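Local coordinates for substrate-binding protein (PDB 6WPN) that probably binds an oligosaccharide or related sugar in the periplasm of a marine cyanobacterium, as the solute-capturing part of a transport system, at residues V88-P92 and P93-N97; T229-R233 and E234-P238; V336-S340 and L341-S345; K389-Q392 and S393-T397; A77-A81 and R82-D86. All coordinates share one frame; numbering follows the deposited sequence.

Contact 1 of 5, residues V88-P92 and P93-N97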
loop_
_atom_site.group_PDB
_atom_site.type_symbol
_atom_site.label_atom_id
_atom_site.label_comp_id
_atom_site.label_asym_id
_atom_site.label_seq_id
_atom_site.Cartn_x
_atom_site.Cartn_y
_atom_site.Cartn_z
ATOM N N VAL A 88 -13.968 11.182 -2.883
ATOM C CA VAL A 88 -13.034 10.880 -1.810
ATOM C C VAL A 88 -12.106 9.769 -2.272
ATOM O O VAL A 88 -12.548 8.783 -2.872
ATOM C CB VAL A 88 -13.759 10.477 -0.510
ATOM C CG1 VAL A 88 -12.761 10.309 0.620
ATOM C CG2 VAL A 88 -14.782 11.514 -0.148
ATOM N N ASN A 89 -10.823 9.927 -1.968
ATOM C CA ASN A 89 -9.799 8.950 -2.313
ATOM C C ASN A 89 -9.689 7.917 -1.196
ATOM O O ASN A 89 -9.405 8.270 -0.046
ATOM C CB ASN A 89 -8.464 9.657 -2.543
ATOM C CG ASN A 89 -7.344 8.703 -2.850
ATOM O OD1 ASN A 89 -6.204 8.941 -2.466
ATOM N ND2 ASN A 89 -7.655 7.621 -3.553
ATOM N N LEU A 90 -9.912 6.649 -1.533
ATOM C CA LEU A 90 -9.940 5.586 -0.541
ATOM C C LEU A 90 -9.054 4.433 -0.990
ATOM O O LEU A 90 -8.558 4.400 -2.118
ATOM C CB LEU A 90 -11.369 5.073 -0.313
ATOM C CG LEU A 90 -12.434 6.061 0.161
ATOM C CD1 LEU A 90 -13.732 5.323 0.432
ATOM C CD2 LEU A 90 -11.970 6.809 1.388
ATOM N N ASN A 91 -8.870 3.481 -0.083
ATOM C CA ASN A 91 -8.230 2.201 -0.334
ATOM C C ASN A 91 -9.195 1.096 0.084
ATOM O O ASN A 91 -10.143 1.350 0.837
ATOM C CB ASN A 91 -6.898 2.066 0.422
ATOM C CG ASN A 91 -7.074 1.954 1.916
ATOM O OD1 ASN A 91 -8.033 2.468 2.481
ATOM N ND2 ASN A 91 -6.141 1.270 2.568
ATOM N N PRO A 92 -9.011 -0.126 -0.415
ATOM C CA PRO A 92 -9.999 -1.197 -0.174
ATOM C C PRO A 92 -10.350 -1.368 1.298
ATOM O O PRO A 92 -11.540 -1.515 1.618
ATOM C CB PRO A 92 -9.320 -2.455 -0.755
ATOM C CG PRO A 92 -7.947 -2.017 -1.226
ATOM C CD PRO A 92 -8.014 -0.537 -1.415
ATOM N N PRO A 93 -9.379 -1.384 2.230
ATOM C CA PRO A 93 -9.776 -1.541 3.646
ATOM C C PRO A 93 -10.694 -0.442 4.152
ATOM O O PRO A 93 -11.768 -0.736 4.694
ATOM C CB PRO A 93 -8.432 -1.540 4.384
ATOM C CG PRO A 93 -7.461 -2.001 3.389
ATOM C CD PRO A 93 -7.908 -1.381 2.107
ATOM N N PHE A 94 -10.303 0.825 3.992
ATOM C CA PHE A 94 -11.133 1.914 4.498
ATOM C C PHE A 94 -12.450 2.024 3.743
ATOM O O PHE A 94 -13.468 2.408 4.331
ATOM C CB PHE A 94 -10.371 3.235 4.450
ATOM C CG PHE A 94 -11.087 4.363 5.130
ATOM C CD1 PHE A 94 -11.269 5.573 4.488
ATOM C CD2 PHE A 94 -11.587 4.208 6.414
ATOM C CE1 PHE A 94 -11.933 6.614 5.112
ATOM C CE2 PHE A 94 -12.257 5.242 7.041
ATOM C CZ PHE A 94 -12.428 6.447 6.389
ATOM N N ALA A 95 -12.455 1.694 2.450
ATOM C CA ALA A 95 -13.693 1.756 1.681
ATOM C C ALA A 95 -14.720 0.758 2.201
ATOM O O ALA A 95 -15.926 1.025 2.147
ATOM C CB ALA A 95 -13.406 1.506 0.201
ATOM N N ALA A 96 -14.265 -0.395 2.696
ATOM C CA ALA A 96 -15.187 -1.392 3.231
ATOM C C ALA A 96 -15.816 -0.926 4.540
ATOM O O ALA A 96 -17.011 -1.146 4.769
ATOM C CB ALA A 96 -14.465 -2.725 3.427
ATOM N N ASN A 97 -15.027 -0.291 5.415
ATOM C CA ASN A 97 -15.588 0.266 6.643
ATOM C C ASN A 97 -16.686 1.281 6.341
ATOM O O ASN A 97 -17.733 1.287 6.999
ATOM C CB ASN A 97 -14.479 0.909 7.486
ATOM C CG ASN A 97 -14.188 0.140 8.772
ATOM O OD1 ASN A 97 -14.789 -0.898 9.044
ATOM N ND2 ASN A 97 -13.260 0.657 9.570
#
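A chi1 of 69° holds CG of Asn-91 between its backbone N and carbonyl carbon and folds the amide back over the first turn of the helix, while a chi1 of -172° in Phe-94 puts the ring beside Leu-90. OD1 of Asn-91 accepts from N of Phe-94 at 3.2 Å. The donor stands 49° out of the amide carbonyl plane, so the bond does not follow a lone pair. ND2 lies 3.2 Å from CD of Pro-93, the two side chains crossing at about a right angle. Because Pro-92 and Pro-93 bring no N-H, Phe-94 supplies the first backbone donor of the helix, and OD1 is its acceptor. Without the amide of Asn-91, as with an alanine here, the N-H of Phe-94 would probably lose its cap and CD of Pro-93 the group that packs on it. The regular turns then follow, with N of Ala-95 bonded to O of Asn-91 at 2.8 Å and N of Ala-96 to O of Pro-92 at 3.1 Å. Below the cap, CD2 of Leu-90 meets the edge of the Phe-94 ring at CD1 (3.4 Å), and the other branch of Leu-90, its CD1, rests 3.8 Å from CB of Ala-95. The N-cap asparagine, with an apolar contact from Leu-90 to Ala-95 that resembles a small hydrophobic staple, here makes the junction from strand 87-90 into helix 92-99.

Contact 2 of 5, residues T229-R233 and E234-P238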
loop_
_atom_site.group_PDB
_atom_site.type_symbol
_atom_site.label_atom_id
_atom_site.label_comp_id
_atom_site.label_asym_id
_atom_site.label_seq_id
_atom_site.Cartn_x
_atom_site.Cartn_y
_atom_site.Cartn_z
ATOM N N THR A 229 8.715 -12.595 16.293
ATOM C CA THR A 229 9.232 -12.520 17.653
ATOM C C THR A 229 10.695 -12.945 17.700
ATOM O O THR A 229 11.543 -12.240 18.259
ATOM C CB THR A 229 8.395 -13.400 18.581
ATOM O OG1 THR A 229 7.040 -12.936 18.586
ATOM C CG2 THR A 229 8.950 -13.354 20.002
ATOM N N ASP A 230 11.011 -14.086 17.083
ATOM C CA ASP A 230 12.373 -14.611 17.124
ATOM C C ASP A 230 13.348 -13.704 16.377
ATOM O O ASP A 230 14.492 -13.527 16.809
ATOM C CB ASP A 230 12.403 -16.024 16.540
ATOM C CG ASP A 230 11.624 -17.022 17.380
ATOM O OD1 ASP A 230 11.449 -16.784 18.596
ATOM O OD2 ASP A 230 11.187 -18.054 16.823
ATOM N N LEU A 231 12.921 -13.121 15.258
ATOM C CA LEU A 231 13.793 -12.194 14.543
ATOM C C LEU A 231 14.181 -11.020 15.433
ATOM O O LEU A 231 15.357 -10.648 15.516
ATOM C CB LEU A 231 13.110 -11.699 13.267
ATOM C CG LEU A 231 13.105 -12.621 12.046
ATOM C CD1 LEU A 231 12.480 -11.911 10.862
ATOM C CD2 LEU A 231 14.500 -13.085 11.702
ATOM N N TYR A 232 13.205 -10.444 16.136
ATOM C CA TYR A 232 13.498 -9.289 16.977
ATOM C C TYR A 232 14.368 -9.679 18.165
ATOM O O TYR A 232 15.336 -8.981 18.490
ATOM C CB TYR A 232 12.202 -8.645 17.466
ATOM C CG TYR A 232 12.435 -7.304 18.114
ATOM C CD1 TYR A 232 12.533 -6.150 17.344
ATOM C CD2 TYR A 232 12.603 -7.192 19.485
ATOM C CE1 TYR A 232 12.757 -4.922 17.926
ATOM C CE2 TYR A 232 12.833 -5.963 20.076
ATOM C CZ TYR A 232 12.910 -4.834 19.290
ATOM O OH TYR A 232 13.134 -3.612 19.870
ATOM N N ARG A 233 14.041 -10.792 18.820
ATOM C CA ARG A 233 14.754 -11.168 20.032
ATOM C C ARG A 233 16.209 -11.516 19.751
ATOM O O ARG A 233 17.062 -11.336 20.625
ATOM C CB ARG A 233 14.057 -12.351 20.701
ATOM C CG ARG A 233 12.654 -12.062 21.194
ATOM C CD ARG A 233 12.244 -13.093 22.229
ATOM N NE ARG A 233 10.902 -12.859 22.748
ATOM C CZ ARG A 233 10.310 -13.632 23.652
ATOM N NH1 ARG A 233 10.947 -14.690 24.132
ATOM N NH2 ARG A 233 9.087 -13.347 24.076
ATOM N N GLU A 234 16.513 -11.999 18.550
ATOM C CA GLU A 234 17.868 -12.384 18.184
ATOM C C GLU A 234 18.711 -11.217 17.688
ATOM O O GLU A 234 19.807 -11.445 17.173
ATOM C CB GLU A 234 17.829 -13.478 17.116
ATOM C CG GLU A 234 17.242 -14.786 17.598
ATOM C CD GLU A 234 17.254 -15.863 16.527
ATOM O OE1 GLU A 234 17.819 -15.622 15.434
ATOM O OE2 GLU A 234 16.701 -16.956 16.785
ATOM N N GLY A 235 18.240 -9.982 17.835
ATOM C CA GLY A 235 19.012 -8.832 17.406
ATOM C C GLY A 235 19.097 -8.650 15.911
ATOM O O GLY A 235 19.946 -7.891 15.433
ATOM N N LEU A 236 18.216 -9.305 15.156
ATOM C CA LEU A 236 18.257 -9.266 13.703
ATOM C C LEU A 236 17.466 -8.112 13.116
ATOM O O LEU A 236 17.742 -7.704 11.982
ATOM C CB LEU A 236 17.725 -10.583 13.133
ATOM C CG LEU A 236 18.504 -11.813 13.604
ATOM C CD1 LEU A 236 17.973 -13.071 12.936
ATOM C CD2 LEU A 236 19.992 -11.646 13.354
ATOM N N LEU A 237 16.496 -7.597 13.843
ATOM C CA LEU A 237 15.746 -6.440 13.391
ATOM C C LEU A 237 16.182 -5.198 14.150
ATOM O O LEU A 237 16.604 -5.291 15.306
ATOM C CB LEU A 237 14.248 -6.652 13.589
ATOM C CG LEU A 237 13.646 -7.729 12.695
ATOM C CD1 LEU A 237 12.151 -7.835 12.946
ATOM C CD2 LEU A 237 13.940 -7.403 11.237
ATOM N N PRO A 238 16.102 -4.026 13.524
ATOM C CA PRO A 238 16.386 -2.785 14.256
ATOM C C PRO A 238 15.462 -2.664 15.458
ATOM O O PRO A 238 14.285 -3.028 15.396
ATOM C CB PRO A 238 16.114 -1.687 13.221
ATOM C CG PRO A 238 16.221 -2.374 11.888
ATOM C CD PRO A 238 15.727 -3.776 12.120
#
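The N-H of Gly-235 reaches back to O of Tyr-232 at 3.1 Å, with the donor 57° above the carbonyl plane. One residue further on, N of Leu-236 bonds to O of Leu-231 at 3.2 Å. Before both, N of Glu-234 closes the last ordinary turn on O of Asp-230 (3.1 Å). Apolar groups follow the same return path: CD1 of Leu-236 meets CD2 of Leu-231 at 3.7 Å, the two side chains crossing at about a right angle, and CD1 of Leu-237 lies 4.0 Å from CB of Leu-231. The ring of Tyr-232 approaches CB of Leu-237 obliquely through CD1 (4.2 Å), and its hydroxyl is bonded to O of Arg-239 beyond the turn. Gly-235 has a phi of 73°, a left-handed backbone conformation easily adopted without a side chain. The nested pair of backbone bonds and the positive phi make a Schellman motif, which ends helix 219-233, and the Leu-231/Leu-236 contact is the apolar pair that often goes with it.

Contact 3 of 5, residues V336-S340 and L341-S345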
loop_
_atom_site.group_PDB
_atom_site.type_symbol
_atom_site.label_atom_id
_atom_site.label_comp_id
_atom_site.label_asym_id
_atom_site.label_seq_id
_atom_site.Cartn_x
_atom_site.Cartn_y
_atom_site.Cartn_z
ATOM N N VAL A 336 4.160 5.266 -11.190
ATOM C CA VAL A 336 3.162 4.430 -10.549
ATOM C C VAL A 336 2.430 3.635 -11.627
ATOM O O VAL A 336 2.561 3.903 -12.821
ATOM C CB VAL A 336 2.194 5.306 -9.718
ATOM C CG1 VAL A 336 1.045 4.500 -9.113
ATOM C CG2 VAL A 336 2.940 6.110 -8.699
ATOM N N LEU A 337 1.657 2.637 -11.194
ATOM C CA LEU A 337 0.949 1.904 -12.237
ATOM C C LEU A 337 -0.502 2.361 -12.326
ATOM O O LEU A 337 -1.142 2.601 -11.297
ATOM C CB LEU A 337 0.983 0.402 -11.955
ATOM C CG LEU A 337 2.376 -0.222 -11.934
ATOM C CD1 LEU A 337 2.313 -1.678 -11.513
ATOM C CD2 LEU A 337 3.013 -0.100 -13.305
ATOM N N PRO A 338 -1.059 2.498 -13.523
ATOM C CA PRO A 338 -2.463 2.891 -13.646
ATOM C C PRO A 338 -3.385 1.680 -13.680
ATOM O O PRO A 338 -2.965 0.543 -13.913
ATOM C CB PRO A 338 -2.492 3.640 -14.984
ATOM C CG PRO A 338 -1.439 2.939 -15.800
ATOM C CD PRO A 338 -0.376 2.462 -14.830
ATOM N N SER A 339 -4.667 1.949 -13.432
ATOM C CA SER A 339 -5.698 0.929 -13.552
ATOM C C SER A 339 -6.437 1.001 -14.881
ATOM O O SER A 339 -7.267 0.130 -15.161
ATOM C CB SER A 339 -6.696 1.044 -12.392
ATOM O OG SER A 339 -7.323 2.315 -12.383
ATOM N N SER A 340 -6.151 2.010 -15.700
ATOM C CA SER A 340 -6.729 2.108 -17.031
ATOM C C SER A 340 -5.991 1.183 -17.985
ATOM O O SER A 340 -4.759 1.191 -18.035
ATOM C CB SER A 340 -6.650 3.548 -17.532
ATOM O OG SER A 340 -6.864 3.623 -18.931
ATOM N N LEU A 341 -6.750 0.403 -18.761
ATOM C CA LEU A 341 -6.144 -0.496 -19.739
ATOM C C LEU A 341 -5.356 0.281 -20.786
ATOM O O LEU A 341 -4.235 -0.105 -21.145
ATOM C CB LEU A 341 -7.219 -1.356 -20.401
ATOM C CG LEU A 341 -7.887 -2.365 -19.464
ATOM C CD1 LEU A 341 -9.010 -3.102 -20.166
ATOM C CD2 LEU A 341 -6.853 -3.336 -18.898
ATOM N N GLU A 342 -5.930 1.377 -21.288
ATOM C CA GLU A 342 -5.244 2.201 -22.275
ATOM C C GLU A 342 -3.936 2.744 -21.715
ATOM O O GLU A 342 -2.887 2.670 -22.361
ATOM C CB GLU A 342 -6.147 3.362 -22.694
ATOM C CG GLU A 342 -7.387 2.962 -23.463
ATOM C CD GLU A 342 -8.282 4.132 -23.790
ATOM O OE1 GLU A 342 -8.047 5.241 -23.266
ATOM O OE2 GLU A 342 -9.222 3.934 -24.586
ATOM N N ALA A 343 -3.985 3.296 -20.500
ATOM C CA ALA A 343 -2.794 3.869 -19.886
ATOM C C ALA A 343 -1.792 2.793 -19.483
ATOM O O ALA A 343 -0.578 2.976 -19.641
ATOM C CB ALA A 343 -3.189 4.715 -18.678
ATOM N N LEU A 344 -2.278 1.666 -18.958
ATOM C CA LEU A 344 -1.382 0.589 -18.548
ATOM C C LEU A 344 -0.603 0.038 -19.733
ATOM O O LEU A 344 0.612 -0.175 -19.646
ATOM C CB LEU A 344 -2.177 -0.527 -17.868
ATOM C CG LEU A 344 -1.395 -1.773 -17.447
ATOM C CD1 LEU A 344 -0.311 -1.418 -16.437
ATOM C CD2 LEU A 344 -2.331 -2.837 -16.892
ATOM N N SER A 345 -1.293 -0.218 -20.846
ATOM C CA SER A 345 -0.606 -0.678 -22.047
ATOM C C SER A 345 0.332 0.391 -22.591
ATOM O O SER A 345 1.431 0.081 -23.059
ATOM C CB SER A 345 -1.620 -1.095 -23.110
ATOM O OG SER A 345 -0.962 -1.655 -24.231
#
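A serine N-cap opens helix 341-352: OG of Ser-340 accepts from N of Ala-343 at 3.3 Å, and the N-H points at it almost straight, at 173°. With chi1 at 164°, OG sits on the carbonyl side of CB, which brings it over the first turn. The carbonyl of the same residue takes the next amide, N of Leu-344, in a short bond of 2.7 Å, so Ser-340 holds two successive N-H groups, one by side chain and one by backbone. Capping runs one way, since Ala-343 has no side-chain acceptor to return a bond. Under the cap the ring of Pro-338 is wedged against the helix: its CG lies 3.5 Å from N of Leu-344 and 3.8 Å from CB of Ala-343. That methyl also rests on CB of Ser-340, again at 3.8 Å, which closes a small apolar patch below the polar turn. Strand 337-338 pairs antiparallel with strand 137-149, and OG of Ser-339 bonds to O of Trp-139 in that strand. On another flank helix 324-334 packs against Pro-338 and Ala-343 through Gln-327, whose OE1 accepts from N of Ser-339 just before the cap.

Contact 4 of 5, residues K389-Q392 and S393-T397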
loop_
_atom_site.group_PDB
_atom_site.type_symbol
_atom_site.label_atom_id
_atom_site.label_comp_id
_atom_site.label_asym_id
_atom_site.label_seq_id
_atom_site.Cartn_x
_atom_site.Cartn_y
_atom_site.Cartn_z
ATOM N N LYS A 389 -8.312 -2.417 10.402
ATOM C CA LYS A 389 -7.319 -1.632 11.124
ATOM C C LYS A 389 -7.417 -1.837 12.629
ATOM O O LYS A 389 -6.398 -1.763 13.325
ATOM C CB LYS A 389 -7.452 -0.153 10.761
ATOM C CG LYS A 389 -6.879 0.175 9.384
ATOM C CD LYS A 389 -5.375 -0.097 9.336
ATOM C CE LYS A 389 -4.799 0.091 7.940
ATOM N NZ LYS A 389 -5.303 -0.933 6.980
ATOM N N ARG A 390 -8.619 -2.101 13.146
ATOM C CA ARG A 390 -8.738 -2.533 14.534
ATOM C C ARG A 390 -7.996 -3.847 14.743
ATOM O O ARG A 390 -7.279 -4.021 15.735
ATOM C CB ARG A 390 -10.213 -2.713 14.894
ATOM C CG ARG A 390 -10.478 -3.180 16.319
ATOM C CD ARG A 390 -10.233 -2.075 17.328
ATOM N NE ARG A 390 -11.164 -0.972 17.084
ATOM C CZ ARG A 390 -11.216 0.149 17.795
ATOM N NH1 ARG A 390 -10.388 0.329 18.816
ATOM N NH2 ARG A 390 -12.105 1.086 17.488
ATOM N N LEU A 391 -8.157 -4.780 13.801
ATOM C CA LEU A 391 -7.460 -6.060 13.866
ATOM C C LEU A 391 -5.951 -5.875 13.766
ATOM O O LEU A 391 -5.192 -6.492 14.523
ATOM C CB LEU A 391 -7.965 -6.969 12.747
ATOM C CG LEU A 391 -7.288 -8.328 12.586
ATOM C CD1 LEU A 391 -7.636 -9.220 13.765
ATOM C CD2 LEU A 391 -7.684 -8.980 11.267
ATOM N N GLN A 392 -5.496 -5.031 12.839
ATOM C CA GLN A 392 -4.067 -4.765 12.719
ATOM C C GLN A 392 -3.496 -4.219 14.019
ATOM O O GLN A 392 -2.416 -4.636 14.457
ATOM C CB GLN A 392 -3.807 -3.781 11.582
ATOM C CG GLN A 392 -2.371 -3.287 11.531
ATOM C CD GLN A 392 -2.145 -2.272 10.428
ATOM O OE1 GLN A 392 -2.466 -2.518 9.268
ATOM N NE2 GLN A 392 -1.593 -1.122 10.790
ATOM N N SER A 393 -4.204 -3.279 14.646
ATOM C CA SER A 393 -3.706 -2.676 15.877
ATOM C C SER A 393 -3.583 -3.711 16.989
ATOM O O SER A 393 -2.597 -3.716 17.733
ATOM C CB SER A 393 -4.619 -1.528 16.298
ATOM O OG SER A 393 -4.126 -0.908 17.472
ATOM N N ILE A 394 -4.582 -4.585 17.127
ATOM C CA ILE A 394 -4.538 -5.607 18.170
ATOM C C ILE A 394 -3.372 -6.559 17.935
ATOM O O ILE A 394 -2.648 -6.924 18.869
ATOM C CB ILE A 394 -5.884 -6.354 18.247
ATOM C CG1 ILE A 394 -6.989 -5.417 18.749
ATOM C CG2 ILE A 394 -5.775 -7.578 19.139
ATOM C CD1 ILE A 394 -8.320 -6.086 18.900
ATOM N N ILE A 395 -3.176 -6.984 16.689
ATOM C CA ILE A 395 -2.102 -7.924 16.393
ATOM C C ILE A 395 -0.743 -7.264 16.608
ATOM O O ILE A 395 0.136 -7.826 17.271
ATOM C CB ILE A 395 -2.249 -8.473 14.963
ATOM C CG1 ILE A 395 -3.525 -9.313 14.850
ATOM C CG2 ILE A 395 -1.020 -9.286 14.576
ATOM C CD1 ILE A 395 -3.784 -9.845 13.458
ATOM N N TYR A 396 -0.563 -6.049 16.082
ATOM C CA TYR A 396 0.717 -5.362 16.242
ATOM C C TYR A 396 1.045 -5.125 17.714
ATOM O O TYR A 396 2.206 -5.247 18.126
ATOM C CB TYR A 396 0.717 -4.031 15.486
ATOM C CG TYR A 396 0.844 -4.136 13.978
ATOM C CD1 TYR A 396 0.539 -5.313 13.308
ATOM C CD2 TYR A 396 1.306 -3.060 13.232
ATOM C CE1 TYR A 396 0.655 -5.403 11.936
ATOM C CE2 TYR A 396 1.435 -3.138 11.860
ATOM C CZ TYR A 396 1.110 -4.313 11.214
ATOM O OH TYR A 396 1.236 -4.396 9.845
ATOM N N THR A 397 0.037 -4.776 18.522
ATOM C CA THR A 397 0.268 -4.520 19.943
ATOM C C THR A 397 0.711 -5.782 20.669
ATOM O O THR A 397 1.658 -5.749 21.463
ATOM C CB THR A 397 -0.991 -3.950 20.595
ATOM O OG1 THR A 397 -1.290 -2.669 20.026
ATOM C CG2 THR A 397 -0.796 -3.811 22.100
#
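Gln-392 crosses Tyr-396, four residues on, obliquely, and its atoms can be followed over the ring. CB stays by the backbone, 3.1 Å from N of Ser-393. A chi1 of 171° sets CG anti to the backbone N, beside the carbonyl carbon, which places it over the centre of the Tyr-396 ring, 3.6 Å from the centroid and 11° off the normal, a CH-pi contact. CD comes 3.9 Å from CZ. The terminal amide is turned nearly parallel to the ring, the planes 16° apart, with NE2 3.8 Å from CE2. NE2 donates to O of Pro-190, while the tyrosine OH is bonded to N of Leu-197 and O of Ser-193, so both polar ends are fixed outside this turn. Were the ring of Tyr-396 replaced by an alanine's methyl, CG of Gln-392 is likely to lose the ring face it covers, and N of Leu-197 its hydroxyl partner. The backbone below is regular, N of Tyr-396 bonding to O of Gln-392 at 2.8 Å. At another face of the helix CD1 of Leu-391 meets CD1 of Ile-395 at 3.9 Å. The side of helix 388-403 that carries Gln-392 and Tyr-396 faces helix 195-202, where Tyr-396 touches Leu-196 and Gln-392 touches Leu-197. Helix 409-427 packs on other residues, with Trp-420 against Leu-391 and Ala-416 and Gln-419 against Ile-394.

Contact 5 of 5, residues A77-A81 and R82-D86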
loop_
_atom_site.group_PDB
_atom_site.type_symbol
_atom_site.label_atom_id
_atom_site.label_comp_id
_atom_site.label_asym_id
_atom_site.label_seq_id
_atom_site.Cartn_x
_atom_site.Cartn_y
_atom_site.Cartn_z
ATOM N N ALA A 77 -16.575 15.049 10.280
ATOM C CA ALA A 77 -16.843 16.459 10.542
ATOM C C ALA A 77 -17.594 17.106 9.382
ATOM O O ALA A 77 -18.526 17.891 9.597
ATOM C CB ALA A 77 -15.531 17.195 10.815
ATOM N N ALA A 78 -17.213 16.778 8.145
ATOM C CA ALA A 78 -17.862 17.384 6.987
ATOM C C ALA A 78 -19.285 16.868 6.807
ATOM O O ALA A 78 -20.179 17.617 6.393
ATOM C CB ALA A 78 -17.034 17.123 5.728
ATOM N N VAL A 79 -19.514 15.587 7.107
ATOM C CA VAL A 79 -20.850 15.020 6.968
ATOM C C VAL A 79 -21.750 15.519 8.088
ATOM O O VAL A 79 -22.954 15.725 7.887
ATOM C CB VAL A 79 -20.772 13.482 6.927
ATOM C CG1 VAL A 79 -22.152 12.882 6.867
ATOM C CG2 VAL A 79 -19.971 13.025 5.726
ATOM N N PHE A 80 -21.180 15.749 9.273
ATOM C CA PHE A 80 -21.941 16.328 10.372
ATOM C C PHE A 80 -22.440 17.722 10.019
ATOM O O PHE A 80 -23.544 18.115 10.412
ATOM C CB PHE A 80 -21.066 16.385 11.623
ATOM C CG PHE A 80 -21.661 15.706 12.814
ATOM C CD1 PHE A 80 -21.940 14.352 12.786
ATOM C CD2 PHE A 80 -21.921 16.417 13.973
ATOM C CE1 PHE A 80 -22.483 13.723 13.883
ATOM C CE2 PHE A 80 -22.461 15.791 15.077
ATOM C CZ PHE A 80 -22.745 14.442 15.032
ATOM N N ALA A 81 -21.640 18.482 9.278
ATOM C CA ALA A 81 -22.029 19.805 8.808
ATOM C C ALA A 81 -22.846 19.776 7.526
ATOM O O ALA A 81 -23.159 20.849 6.996
ATOM C CB ALA A 81 -20.783 20.661 8.588
ATOM N N ARG A 82 -23.190 18.594 7.017
ATOM C CA ARG A 82 -23.906 18.463 5.749
ATOM C C ARG A 82 -23.158 19.185 4.631
ATOM O O ARG A 82 -23.745 19.887 3.805
ATOM C CB ARG A 82 -25.347 18.968 5.859
ATOM C CG ARG A 82 -26.241 18.474 4.730
ATOM C CD ARG A 82 -27.667 18.227 5.161
ATOM N NE ARG A 82 -28.443 17.681 4.051
ATOM C CZ ARG A 82 -29.765 17.554 4.053
ATOM N NH1 ARG A 82 -30.466 17.945 5.111
ATOM N NH2 ARG A 82 -30.384 17.045 2.996
ATOM N N THR A 83 -21.835 19.032 4.625
ATOM C CA THR A 83 -20.960 19.524 3.567
ATOM C C THR A 83 -19.991 18.424 3.156
ATOM O O THR A 83 -18.777 18.623 3.046
ATOM C CB THR A 83 -20.207 20.784 3.991
ATOM O OG1 THR A 83 -19.512 20.538 5.218
ATOM C CG2 THR A 83 -21.164 21.957 4.170
ATOM N N ALA A 84 -20.538 17.235 2.920
ATOM C CA ALA A 84 -19.709 16.082 2.611
ATOM C C ALA A 84 -19.007 16.285 1.272
ATOM O O ALA A 84 -19.590 16.853 0.343
ATOM C CB ALA A 84 -20.554 14.809 2.571
ATOM N N PRO A 85 -17.758 15.843 1.144
ATOM C CA PRO A 85 -17.051 15.994 -0.130
ATOM C C PRO A 85 -17.720 15.163 -1.210
ATOM O O PRO A 85 -18.503 14.249 -0.940
ATOM C CB PRO A 85 -15.639 15.489 0.179
ATOM C CG PRO A 85 -15.821 14.576 1.348
ATOM C CD PRO A 85 -16.940 15.154 2.156
ATOM N N ASP A 86 -17.414 15.505 -2.457
ATOM C CA ASP A 86 -18.070 14.837 -3.572
ATOM C C ASP A 86 -17.296 13.629 -4.089
ATOM O O ASP A 86 -17.908 12.612 -4.435
ATOM C CB ASP A 86 -18.308 15.847 -4.698
ATOM C CG ASP A 86 -19.176 17.015 -4.251
ATOM O OD1 ASP A 86 -18.648 18.138 -4.111
ATOM O OD2 ASP A 86 -20.383 16.803 -4.007
#
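Ala-78 and Thr-83 form the tight part of this contact, where one carbonyl oxygen is gripped twice. N of Thr-83 bonds to O of Ala-78 at 2.8 Å, nearly in line with the carbonyl, and OG1 of the same threonine donates to that oxygen at 3.2 Å, in the carbonyl plane on a lone pair. A chi1 of 54° places OG1 between the backbone N and carbonyl carbon of Thr-83, which turns the hydroxyl back to the helix and also sets it 3.6 Å from CB of Ala-81. Beside this pair, N of Arg-82 reaches O of Val-79 at 3.0 Å from well above its carbonyl plane, 74° out. With the positive phi of Arg-82, 55°, the two backbone bonds make a Schellman motif, here with an arginine rather than a glycine at the turning residue. The packing beyond is lighter: CG2 of Val-79 meets CB of Ala-84 at 3.7 Å, and CB of Ala-78 stands 4.1 Å from CD of Pro-85. On the outer side Phe-80, Ala-81 and Arg-82 are exposed in the monomer, though crystal neighbours touch them, and the arginine chain leads away from the helix end. The loop joins helix 72-80 to strand 87-90. Trp-33 of strand 30-35 lies against both Ala-78 and Pro-85, Gln-307 touches Val-79 and Ala-84, and Asp-86 ties the loop to N of Gln-31 and to Ser-308.

Overall arrangement
Four of the five contacts are helix ends. Contacts 1 and 3 start helices after strands of the same sheet and use side-chain caps, an asparagine amide and a serine hydroxyl; contacts 2 and 5 end helices by backbone return bonds, joined in contact 5 by a threonine hydroxyl, with a glycine and an arginine at the turning residue. Contact 4, within a helix, pairs i to i+4 bonds with a CH-pi contact. Contact 3 is buried and contact 5 lies at the surface, while the others are intermediate. Contact 5 leads into strand 87-90 and contact 1 runs out of it. Contact 4 touches contact 1 through Lys-389 and Pro-93; contacts 2 and 5 lie farthest apart, centres about 46 Å.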